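Side-chain contact in Two-component system response regulator (Bacteroides fragilis, PDB 2QR3), which probably acts as a phosphorylation-controlled transcription regulator, of which this chain is the N-terminal signal receiver domain: residues Asn113-Leu116 with Leu117-Leu121. Residues are numbered along the deposited sequence; the frame is centred on the assembly and turned at random.
Sequences NQKL and LETLL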
ATOM      1  N   ASN A 113      12.450  -9.094   0.545  1.00 22.00           N
ATOM      2  CA  ASN A 113      11.384  -9.623  -0.316  1.00 23.19           C
ATOM      3  C   ASN A 113      10.366 -10.475   0.433  1.00 24.53           C
ATOM      4  O   ASN A 113       9.152 -10.307   0.269  1.00 23.71           O
ATOM      5  CB  ASN A 113      11.948 -10.440  -1.486  1.00 22.49           C
ATOM      6  CG  ASN A 113      12.666  -9.586  -2.505  1.00 23.23           C
ATOM      7  OD1 ASN A 113      12.477  -8.376  -2.546  1.00 21.41           O
ATOM      8  ND2 ASN A 113      13.481 -10.223  -3.357  1.00 18.78           N
ATOM      9  N   GLN A 114      10.863 -11.376   1.277  1.00 26.11           N
ATOM     10  CA  GLN A 114       9.937 -12.225   2.045  1.00 28.44           C
ATOM     11  C   GLN A 114       9.151 -11.458   3.097  1.00 27.73           C
ATOM     12  O   GLN A 114       7.963 -11.711   3.246  1.00 29.34           O
ATOM     13  CB  GLN A 114      10.626 -13.478   2.627  1.00 30.05           C
ATOM     14  CG  GLN A 114       9.638 -14.599   3.030  1.00 35.14           C
ATOM     15  CD  GLN A 114       8.940 -15.317   1.839  1.00 41.66           C
ATOM     16  OE1 GLN A 114       9.258 -15.084   0.664  1.00 46.41           O
ATOM     17  NE2 GLN A 114       7.993 -16.204   2.159  1.00 43.98           N
ATOM     18  N   LYS A 115       9.790 -10.527   3.800  1.00 27.86           N
ATOM     19  CA  LYS A 115       9.109  -9.646   4.751  1.00 28.24           C
ATOM     20  C   LYS A 115       8.009  -8.802   4.079  1.00 26.60           C
ATOM     21  O   LYS A 115       6.928  -8.625   4.639  1.00 26.55           O
ATOM     22  CB  LYS A 115      10.112  -8.723   5.445  1.00 28.61           C
ATOM     23  CG  LYS A 115       9.670  -8.229   6.816  1.00 32.36           C
ATOM     24  CD  LYS A 115      10.750  -7.359   7.516  1.00 31.62           C
ATOM     25  CE  LYS A 115      10.355  -7.053   8.960  1.00 35.29           C
ATOM     26  NZ  LYS A 115      11.371  -6.222   9.714  1.00 36.63           N
ATOM     27  N   LEU A 116       8.279  -8.295   2.880  1.00 24.29           N
ATOM     28  CA  LEU A 116       7.284  -7.497   2.164  1.00 22.34           C
ATOM     29  C   LEU A 116       6.057  -8.342   1.909  1.00 22.06           C
ATOM     30  O   LEU A 116       4.942  -7.926   2.206  1.00 21.15           O
ATOM     31  CB  LEU A 116       7.864  -6.957   0.833  1.00 21.97           C
ATOM     32  CG  LEU A 116       6.895  -6.322  -0.141  1.00 21.03           C
ATOM     33  CD1 LEU A 116       6.257  -5.048   0.415  1.00 23.23           C
ATOM     34  CD2 LEU A 116       7.580  -6.014  -1.472  1.00 22.85           C
ATOM     35  N   LEU A 117       6.262  -9.540   1.378  1.00 21.85           N
ATOM     36  CA  LEU A 117       5.132 -10.414   1.055  1.00 22.63           C
ATOM     37  C   LEU A 117       4.347 -10.732   2.318  1.00 22.48           C
ATOM     38  O   LEU A 117       3.110 -10.657   2.332  1.00 21.74           O
ATOM     39  CB  LEU A 117       5.600 -11.698   0.366  1.00 21.95           C
ATOM     40  CG  LEU A 117       4.530 -12.764   0.068  1.00 24.23           C
ATOM     41  CD1 LEU A 117       3.346 -12.243  -0.785  1.00 24.52           C
ATOM     42  CD2 LEU A 117       5.226 -13.969  -0.584  1.00 25.15           C
ATOM     43  N   GLU A 118       5.082 -11.103   3.364  1.00 23.29           N
ATOM     44  CA  GLU A 118       4.478 -11.536   4.616  1.00 23.60           C
ATOM     45  C   GLU A 118       3.652 -10.465   5.276  1.00 22.64           C
ATOM     46  O   GLU A 118       2.549 -10.747   5.752  1.00 22.52           O
ATOM     47  CB  GLU A 118       5.533 -12.087   5.563  1.00 24.83           C
ATOM     48  CG  GLU A 118       6.085 -13.400   4.999  1.00 29.97           C
ATOM     49  CD  GLU A 118       6.819 -14.246   6.019  1.00 37.44           C
ATOM     50  OE1 GLU A 118       7.166 -13.730   7.110  1.00 41.72           O
ATOM     51  OE2 GLU A 118       7.050 -15.433   5.702  1.00 40.26           O
ATOM     52  N   THR A 119       4.174  -9.239   5.288  1.00 20.97           N
ATOM     53  CA  THR A 119       3.431  -8.078   5.829  1.00 20.19           C
ATOM     54  C   THR A 119       2.136  -7.883   5.072  1.00 19.97           C
ATOM     55  O   THR A 119       1.104  -7.613   5.686  1.00 19.47           O
ATOM     56  CB  THR A 119       4.298  -6.810   5.817  1.00 20.81           C
ATOM     57  OG1 THR A 119       5.462  -7.027   6.636  1.00 20.21           O
ATOM     58  CG2 THR A 119       3.538  -5.571   6.313  1.00 20.07           C
ATOM     59  N   LEU A 120       2.195  -8.025   3.738  1.00 18.92           N
ATOM     60  CA  LEU A 120       1.011  -7.758   2.905  1.00 19.54           C
ATOM     61  C   LEU A 120      -0.009  -8.882   3.066  1.00 19.77           C
ATOM     62  O   LEU A 120      -1.181  -8.623   3.211  1.00 20.74           O
ATOM     63  CB  LEU A 120       1.391  -7.590   1.433  1.00 19.50           C
ATOM     64  CG  LEU A 120       2.139  -6.286   1.174  1.00 19.24           C
ATOM     65  CD1 LEU A 120       2.856  -6.350  -0.222  1.00 20.23           C
ATOM     66  CD2 LEU A 120       1.199  -5.059   1.301  1.00 19.10           C
ATOM     67  N   LEU A 121       0.452 -10.125   3.059  1.00 20.53           N
ATOM     68  CA  LEU A 121      -0.475 -11.246   3.325  1.00 21.39           C
ATOM     69  C   LEU A 121      -1.134 -11.108   4.686  1.00 20.90           C
ATOM     70  O   LEU A 121      -2.369 -11.271   4.804  1.00 21.61           O
ATOM     71  CB  LEU A 121       0.229 -12.594   3.211  1.00 21.79           C
ATOM     72  CG  LEU A 121       0.872 -12.956   1.865  1.00 25.09           C
ATOM     73  CD1 LEU A 121       1.741 -14.206   1.972  1.00 27.99           C
ATOM     74  CD2 LEU A 121      -0.171 -13.157   0.785  1.00 26.94           C
TER
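Along helix 113-124, the last helix of the receiver domain, three successive i to i+4 pairs, Gln114-Glu118, Lys115-Thr119 and Leu116-Leu120, join neighbouring turns. Lys115 O accepts two bonds from Thr119, one from the backbone N and one from the hydroxyl OG1, each 2.9 Å long. The two donors reach the oxygen from opposite faces of its carbonyl plane, OG1 tilted 34° from that plane. With chi1 at -60°, OG1 stands beside the threonine's own N, close enough to the preceding turn to fold back on it; the Thr119 side chain also touches Asp105 and Val107 of strand 105-109.

In this CheY-like fold the helix follows edge strand 105-109 of the parallel sheet and lies against helix 13-23. Leu116 and Leu120 point the same way, side by side, and touch through their CD1 methyls at 3.7 Å. Both leucines are buried; Leu116 also touches Val107, Trp111 and Leu22, and Leu120 touches Leu23.

On the exposed flank, Glu118 CG sits 3.1 Å from Gln114 O, the same oxygen that accepts the Glu118 N bond at 2.9 Å. The Gln114 chain, bent at chi2, brings its NE2 only to 3.7 Å from Glu118 OE2, with amide and carboxylate planes turned 67° apart.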